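Local coordinates for protein GCN5-related N-acetyltransferase (Kribbella flavida, PDB 4H89) that probably transfers an acyl group, most likely acetyl from acetyl-CoA, to an acceptor that has not been identified, as a member of the GNAT superfamily, at residues A[25-29]-A[94-98]; A[58-63]-A[75-80]; A[121-125]-A[169-173]. All blocks are in the same frame, centred on the assembly; numbering follows the deposited sequence. Where two conformers were deposited one is given.

Contact 1: A[25-29]-A[94-98]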
# COMPACT_ATOMS: atom_id res chain seq x y z
N PHE A 25 17.18 -14.09 3.91
CA PHE A 25 16.91 -12.82 4.60
C PHE A 25 15.45 -12.59 4.76
O PHE A 25 15.00 -12.13 5.79
CB PHE A 25 17.41 -11.57 3.83
CG PHE A 25 18.84 -11.60 3.40
CD1 PHE A 25 19.75 -12.44 4.00
CD2 PHE A 25 19.25 -10.75 2.36
CE1 PHE A 25 21.06 -12.47 3.58
CE2 PHE A 25 20.55 -10.80 1.91
CZ PHE A 25 21.47 -11.64 2.55
N PHE A 26 14.72 -12.84 3.68
CA PHE A 26 13.28 -12.72 3.69
C PHE A 26 12.68 -13.59 4.78
O PHE A 26 11.85 -13.16 5.58
CB PHE A 26 12.69 -13.00 2.29
CG PHE A 26 11.20 -13.02 2.29
CD1 PHE A 26 10.48 -11.84 2.35
CD2 PHE A 26 10.50 -14.19 2.29
CE1 PHE A 26 9.11 -11.85 2.36
CE2 PHE A 26 9.11 -14.19 2.35
CZ PHE A 26 8.42 -13.02 2.37
N ARG A 27 13.06 -14.87 4.78
CA ARG A 27 12.57 -15.79 5.81
C ARG A 27 12.89 -15.32 7.23
O ARG A 27 11.99 -15.42 8.09
CB ARG A 27 13.08 -17.20 5.56
CG ARG A 27 12.61 -17.81 4.27
CD ARG A 27 11.10 -17.94 4.14
NE ARG A 27 10.77 -18.62 2.91
CZ ARG A 27 9.57 -18.60 2.35
NH1 ARG A 27 8.58 -17.90 2.85
NH2 ARG A 27 9.37 -19.23 1.21
N GLU A 28 14.11 -14.80 7.46
CA GLU A 28 14.50 -14.27 8.80
C GLU A 28 13.52 -13.16 9.19
O GLU A 28 12.96 -13.16 10.28
CB GLU A 28 15.93 -13.64 8.83
CG GLU A 28 17.16 -14.55 8.61
CD GLU A 28 18.57 -13.85 8.64
OE1 GLU A 28 18.83 -12.70 8.14
OE2 GLU A 28 19.49 -14.50 9.16
N ILE A 29 13.27 -12.23 8.26
CA ILE A 29 12.39 -11.09 8.57
C ILE A 29 10.97 -11.49 8.93
O ILE A 29 10.42 -10.99 9.90
CB ILE A 29 12.38 -10.05 7.44
CG1 ILE A 29 13.71 -9.28 7.46
CG2 ILE A 29 11.19 -9.08 7.53
CD1 ILE A 29 14.01 -8.48 6.21
N PHE A 94 14.03 -2.87 2.01
CA PHE A 94 15.41 -3.23 2.31
C PHE A 94 15.48 -4.46 3.19
O PHE A 94 14.67 -4.60 4.12
CB PHE A 94 16.12 -2.07 3.04
CG PHE A 94 16.09 -0.80 2.26
CD1 PHE A 94 17.06 -0.53 1.32
CD2 PHE A 94 15.04 0.10 2.39
CE1 PHE A 94 16.98 0.61 0.52
CE2 PHE A 94 14.96 1.23 1.59
CZ PHE A 94 15.95 1.51 0.69
N MSE A 95 16.46 -5.31 2.90
CA MSE A 95 16.76 -6.45 3.77
C MSE A 95 18.23 -6.54 3.91
O MSE A 95 18.96 -6.58 2.96
CB MSE A 95 16.27 -7.75 3.17
CG MSE A 95 14.78 -7.61 2.93
SE MSE A 95 14.09 -9.37 2.52
CE MSE A 95 12.47 -9.24 3.59
N VAL A 96 18.68 -6.58 5.15
CA VAL A 96 20.09 -6.74 5.48
C VAL A 96 20.27 -8.02 6.31
O VAL A 96 19.56 -8.24 7.28
CB VAL A 96 20.61 -5.53 6.27
CG1 VAL A 96 22.05 -5.73 6.69
CG2 VAL A 96 20.47 -4.24 5.45
N ALA A 97 21.23 -8.84 5.92
CA ALA A 97 21.56 -10.05 6.68
C ALA A 97 21.84 -9.75 8.12
O ALA A 97 22.52 -8.80 8.42
CB ALA A 97 22.77 -10.74 6.05
N ALA A 98 21.30 -10.54 9.03
CA ALA A 98 21.56 -10.32 10.46
C ALA A 98 23.06 -10.17 10.75
O ALA A 98 23.51 -9.28 11.49
CB ALA A 98 20.98 -11.43 11.30
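Met95, built as selenomethionine, reaches from strand 89-96 against helix 19-32 and carries most of the apolar packing with Phe25, Phe26 and Ile29. Its root meets the root of the first of these, CB of Met95 lying 4.0 Å from CB of Phe25. Further out, SE rests on the helix backbone, 3.6 Å from CA of Phe26. The chain then bends at its last torsion (chi3 138°), which carries the methyl CE to the edge of the Phe26 ring, 3.5 Å from CD1 and near the ring plane. Ile29 borders the same side chain, though the exact fit of its outer methyl is doubtful. A long, flexible, unbranched side chain suits this place, because it can follow the uneven surface between a helix and a strand whose segments 25-29 and 94-96 have axes crossing at 96°.

In the GNAT fold this is the packing of the first helix on the strand that leads into the R-x-x-G-x-G turn, which in relatives binds the pyrophosphate of acetyl-CoA. Trp51 of helix 44-51 and Tyr38 also touch Met95, and Tyr38 meets Phe26 edge-to-face.

The aromatic part of the contact lies where the strand ends. With CG of Phe25 anti to its carbonyl carbon (chi1 -52°), the ring lies over the backbone of Ala97, whose N sits 4.2 Å above the ring plane, over its centre. The methyl CB of Ala97 touches CE1 of Phe25 at 3.5 Å. Alanine suits the place: its single methyl is enough to meet the ring, and its backbone lies close to the ring face.

Polar contact is slight and peripheral: in one of its two modelled conformers, exposed Glu28 accepts a weak hydrogen bond through OE1 from the backbone N of Ala98 at 3.4 Å.

Contact 2: A[58-63]-A[75-80]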
# COMPACT_ATOMS: atom_id res chain seq x y z
N PRO A 58 7.88 -1.38 -14.75
CA PRO A 58 7.97 0.08 -14.89
C PRO A 58 8.92 0.68 -13.87
O PRO A 58 8.58 0.63 -12.69
CB PRO A 58 6.55 0.56 -14.55
CG PRO A 58 6.05 -0.46 -13.55
CD PRO A 58 6.60 -1.77 -14.11
N GLN A 59 10.04 1.25 -14.31
CA GLN A 59 10.88 2.09 -13.44
C GLN A 59 11.11 1.43 -12.09
O GLN A 59 10.72 1.95 -11.05
CB GLN A 59 10.23 3.46 -13.26
CG GLN A 59 10.23 4.31 -14.52
CD GLN A 59 10.51 5.75 -14.19
OE1 GLN A 59 9.65 6.44 -13.67
NE2 GLN A 59 11.74 6.21 -14.49
N SER A 60 11.71 0.26 -12.15
CA SER A 60 11.91 -0.59 -10.98
C SER A 60 13.28 -1.21 -11.06
O SER A 60 13.85 -1.32 -12.12
CB SER A 60 10.85 -1.69 -10.98
OG SER A 60 9.53 -1.13 -10.79
N ARG A 61 13.78 -1.64 -9.90
CA ARG A 61 15.13 -2.18 -9.82
C ARG A 61 15.29 -2.97 -8.55
O ARG A 61 14.64 -2.66 -7.55
CB ARG A 61 16.14 -1.02 -9.91
CG ARG A 61 17.63 -1.36 -9.73
CD ARG A 61 18.44 -0.11 -10.09
NE ARG A 61 19.86 -0.30 -9.89
CZ ARG A 61 20.59 0.29 -8.96
NH1 ARG A 61 20.04 1.10 -8.09
NH2 ARG A 61 21.86 0.04 -8.93
N THR A 62 16.15 -3.99 -8.61
CA THR A 62 16.56 -4.73 -7.40
C THR A 62 18.06 -4.72 -7.36
O THR A 62 18.72 -4.96 -8.38
CB THR A 62 16.00 -6.15 -7.43
OG1 THR A 62 14.59 -6.10 -7.60
CG2 THR A 62 16.37 -6.94 -6.18
N THR A 63 18.61 -4.45 -6.18
CA THR A 63 20.04 -4.42 -5.95
C THR A 63 20.46 -5.40 -4.87
O THR A 63 19.62 -5.85 -4.09
CB THR A 63 20.50 -3.03 -5.50
OG1 THR A 63 19.86 -2.71 -4.27
CG2 THR A 63 20.16 -1.99 -6.55
N SER A 75 19.91 -6.61 0.36
CA SER A 75 19.28 -6.37 -0.93
C SER A 75 18.23 -5.29 -0.78
O SER A 75 17.67 -5.08 0.30
CB SER A 75 18.68 -7.69 -1.43
OG SER A 75 18.08 -7.56 -2.71
N ALA A 76 17.93 -4.59 -1.88
CA ALA A 76 16.88 -3.59 -1.89
C ALA A 76 16.06 -3.78 -3.17
O ALA A 76 16.59 -4.19 -4.20
CB ALA A 76 17.42 -2.19 -1.86
N ASN A 77 14.80 -3.40 -3.11
CA ASN A 77 14.10 -3.24 -4.35
C ASN A 77 13.34 -1.92 -4.29
O ASN A 77 13.03 -1.40 -3.21
CB ASN A 77 13.23 -4.44 -4.70
CG ASN A 77 11.99 -4.49 -3.87
OD1 ASN A 77 11.81 -3.67 -2.95
ND2 ASN A 77 11.15 -5.39 -4.18
N MSE A 78 13.11 -1.37 -5.47
CA MSE A 78 12.64 0.00 -5.64
C MSE A 78 11.74 0.04 -6.86
O MSE A 78 11.97 -0.67 -7.84
CB MSE A 78 13.85 0.96 -5.69
CG MSE A 78 14.79 0.68 -6.90
SE MSE A 78 16.66 1.08 -6.44
CE MSE A 78 16.90 -0.30 -5.33
N TYR A 79 10.74 0.92 -6.82
CA TYR A 79 9.65 0.83 -7.79
C TYR A 79 8.75 2.06 -7.59
O TYR A 79 8.82 2.68 -6.56
CB TYR A 79 8.82 -0.49 -7.54
CG TYR A 79 8.63 -0.76 -6.06
CD1 TYR A 79 7.62 -0.17 -5.31
CD2 TYR A 79 9.50 -1.59 -5.40
CE1 TYR A 79 7.51 -0.37 -3.92
CE2 TYR A 79 9.40 -1.82 -4.04
CZ TYR A 79 8.43 -1.22 -3.30
OH TYR A 79 8.39 -1.48 -1.94
N PRO A 80 7.84 2.33 -8.51
CA PRO A 80 6.87 3.39 -8.24
C PRO A 80 5.94 2.97 -7.10
O PRO A 80 5.46 1.81 -7.05
CB PRO A 80 6.10 3.54 -9.58
CG PRO A 80 7.00 2.88 -10.60
CD PRO A 80 7.67 1.77 -9.85
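The beta hairpin of strands 61-66 and 72-80, part of the central sheet of the GNAT fold, is paired here through Arg61 with Met78, Thr62 with Asn77 and Thr63 with Ala76. Arg61 and Met78 form a hydrogen-bonded pair, with Arg61 N to Met78 O and Met78 N to Arg61 O both 2.9 Å. Two residues on, Thr63 N gives a nearly straight bond of 2.8 Å to Ala76 O.

Thr63 O is gripped twice. The hydroxyl OG of Ser75 donates to it over 2.7 Å, almost in line with the carbonyl, while Ala76 N reaches it at 3.1 Å from 42° above the carbonyl plane. Serine suits this spot because OG, held anti to its own backbone N (chi1 -178°), swings across to the partner strand and also meets Trp51 NE1.

Arg61 and Met78, a selenomethionine, run side by side, with CB of Arg61 3.7 Å from CG of Met78. The extended arginine brings its guanidinium under the methyl of Thr63, whose CG2 stands 3.3 Å above the plane, over the centre. Salt bridges from NE to Asp13 and from NH1 to Asp112 should help fix its rotation.

Beyond the Arg61-Met78 pair regular pairing ends, and Pro80 has no N-H to offer. Its CD instead lies 3.3 Å from Gln59 O, a buried carbonyl without a hydrogen-bond partner. Close by, Ser60 OG turns back to bond Pro58 O just before the strand begins.

Helix 105-119 covers the face bearing Arg61, Thr63 and Met78 through Leu109, Asp112 and Trp116. On the other face Thr62 OG1 bonds Thr53 OG1 and Trp51 O, and strands 10-13 and 89-96 flank the hairpin in the sheet.

Contact 3: A[121-125]-A[169-173]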
# COMPACT_ATOMS: atom_id res chain seq x y z
N GLY A 121 14.20 10.20 -12.38
CA GLY A 121 13.22 11.25 -12.56
C GLY A 121 12.08 11.31 -11.58
O GLY A 121 11.19 12.15 -11.70
N PHE A 122 12.13 10.50 -10.52
CA PHE A 122 11.07 10.56 -9.52
C PHE A 122 11.14 11.92 -8.82
O PHE A 122 12.20 12.55 -8.72
CB PHE A 122 11.23 9.41 -8.52
CG PHE A 122 10.89 8.03 -9.06
CD1 PHE A 122 9.61 7.57 -9.08
CD2 PHE A 122 11.88 7.24 -9.59
CE1 PHE A 122 9.29 6.29 -9.51
CE2 PHE A 122 11.60 5.94 -10.00
CZ PHE A 122 10.30 5.47 -10.00
N ARG A 123 10.01 12.31 -8.26
CA ARG A 123 9.87 13.57 -7.52
C ARG A 123 9.96 13.41 -5.99
O ARG A 123 10.17 14.38 -5.28
CB ARG A 123 8.56 14.24 -7.84
CG ARG A 123 8.55 14.84 -9.21
CD ARG A 123 7.19 15.34 -9.63
NE ARG A 123 7.25 16.39 -10.64
CZ ARG A 123 7.49 16.19 -11.93
NH1 ARG A 123 7.40 17.22 -12.71
NH2 ARG A 123 7.81 14.97 -12.47
N ALA A 124 9.83 12.18 -5.49
CA ALA A 124 9.84 11.90 -4.06
C ALA A 124 9.94 10.40 -3.87
O ALA A 124 9.83 9.64 -4.80
CB ALA A 124 8.58 12.44 -3.42
N ILE A 125 10.17 10.06 -2.61
CA ILE A 125 10.19 8.67 -2.15
C ILE A 125 9.30 8.57 -0.91
O ILE A 125 9.33 9.42 -0.04
CB ILE A 125 11.59 8.20 -1.75
CG1 ILE A 125 12.61 8.48 -2.85
CG2 ILE A 125 11.61 6.71 -1.44
CD1 ILE A 125 14.07 8.40 -2.43
N MSE A 169 6.66 7.54 5.94
CA MSE A 169 7.83 8.38 5.83
C MSE A 169 7.99 8.85 4.39
O MSE A 169 7.57 8.18 3.45
CB MSE A 169 9.09 7.71 6.27
CG MSE A 169 8.96 7.21 7.71
SE MSE A 169 10.60 6.60 8.56
CE MSE A 169 11.56 8.25 8.90
N HIS A 170 8.59 10.02 4.22
CA HIS A 170 8.66 10.67 2.92
C HIS A 170 9.90 11.51 2.80
O HIS A 170 10.38 12.09 3.78
CB HIS A 170 7.44 11.55 2.77
CG HIS A 170 7.41 12.40 1.53
ND1 HIS A 170 7.88 13.69 1.54
CD2 HIS A 170 6.97 12.17 0.27
CE1 HIS A 170 7.71 14.22 0.35
NE2 HIS A 170 7.14 13.33 -0.43
N ARG A 171 10.45 11.58 1.59
CA ARG A 171 11.61 12.42 1.26
C ARG A 171 11.33 13.03 -0.11
O ARG A 171 11.02 12.27 -1.03
CB ARG A 171 12.84 11.50 1.14
CG ARG A 171 14.16 12.21 0.99
CD ARG A 171 15.23 11.21 0.63
NE ARG A 171 16.58 11.71 0.86
CZ ARG A 171 17.20 12.57 0.09
NH1 ARG A 171 16.61 13.16 -0.95
NH2 ARG A 171 18.45 12.85 0.36
N PRO A 172 11.45 14.38 -0.29
CA PRO A 172 11.44 14.93 -1.63
C PRO A 172 12.74 14.63 -2.37
O PRO A 172 13.77 14.38 -1.75
CB PRO A 172 11.31 16.44 -1.40
CG PRO A 172 12.01 16.65 -0.10
CD PRO A 172 11.67 15.42 0.73
N LEU A 173 12.67 14.64 -3.70
CA LEU A 173 13.83 14.55 -4.57
C LEU A 173 13.89 15.79 -5.44
O LEU A 173 14.92 16.07 -6.04
CB LEU A 173 13.74 13.33 -5.47
CG LEU A 173 13.82 11.98 -4.77
CD1 LEU A 173 13.42 10.91 -5.76
CD2 LEU A 173 15.21 11.72 -4.21
OXT LEU A 173 12.89 16.49 -5.59
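Ile125 and Arg171 form the firm centre of this antiparallel pairing, with Ile125 N 2.8 Å from Arg171 O and Arg171 N 2.9 Å from Ile125 O, both nearly straight hydrogen bonds. Beside them the His170 ring, placed beside the neighbouring strand by CG anti to the backbone N (chi1 174°), approaches Ala124 obliquely. Its NE2 comes to 3.4 Å from CB of Ala124, close packing that the small methyl of an alanine allows. Val152 of the second subunit also packs on His170, so exchanging the ring for an alanine here would probably uncover the Ala124 methyl and open a gap at the subunit interface.

Toward the C-terminus the contact comes to the surface: Leu173 is exposed yet still covers much of the end of segment 121-125. It gives a backbone bond of 3.0 Å from its N to Arg123 O, but the donor stands 51° above the carbonyl plane. Its branched side chain lies across the start of the strand, CD1 3.8 Å from CB of Phe122 and 3.9 Å from CG1 of Ile125. Pro172, also exposed and paired with Ala124, adds little side-chain contact.

Helix 105-119 packs on Ile125, Arg171 and Leu173 through Met113, Ile114 and Ala117, and Arg171 NE bonds Leu144 O. Within the sheet, strands 89-96 and 147-155 flank this pair.

All three contacts reach one mixed sheet, on which strands 61-66, 72-80, 89-96, 124-131 and 164-172 lie next to one another in that order. Along the chain contact 2 is nested inside the loop closed by contact 1, and contact 3 follows. Contacts 1 and 2 have centres about 16 Å apart and join directly, through a probable backbone hydrogen bond between Met95 and Ser75. Contacts 2 and 3, about 14 Å apart between centres, meet where Phe122 packs on Gln59 and Pro80. The centres of contacts 1 and 3 lie about 25 Å apart on opposite sides of the chain's centre, yet their strands 89-96 and 124-131 are the parallel neighbours that in GNAT relatives splay to receive acetyl-CoA.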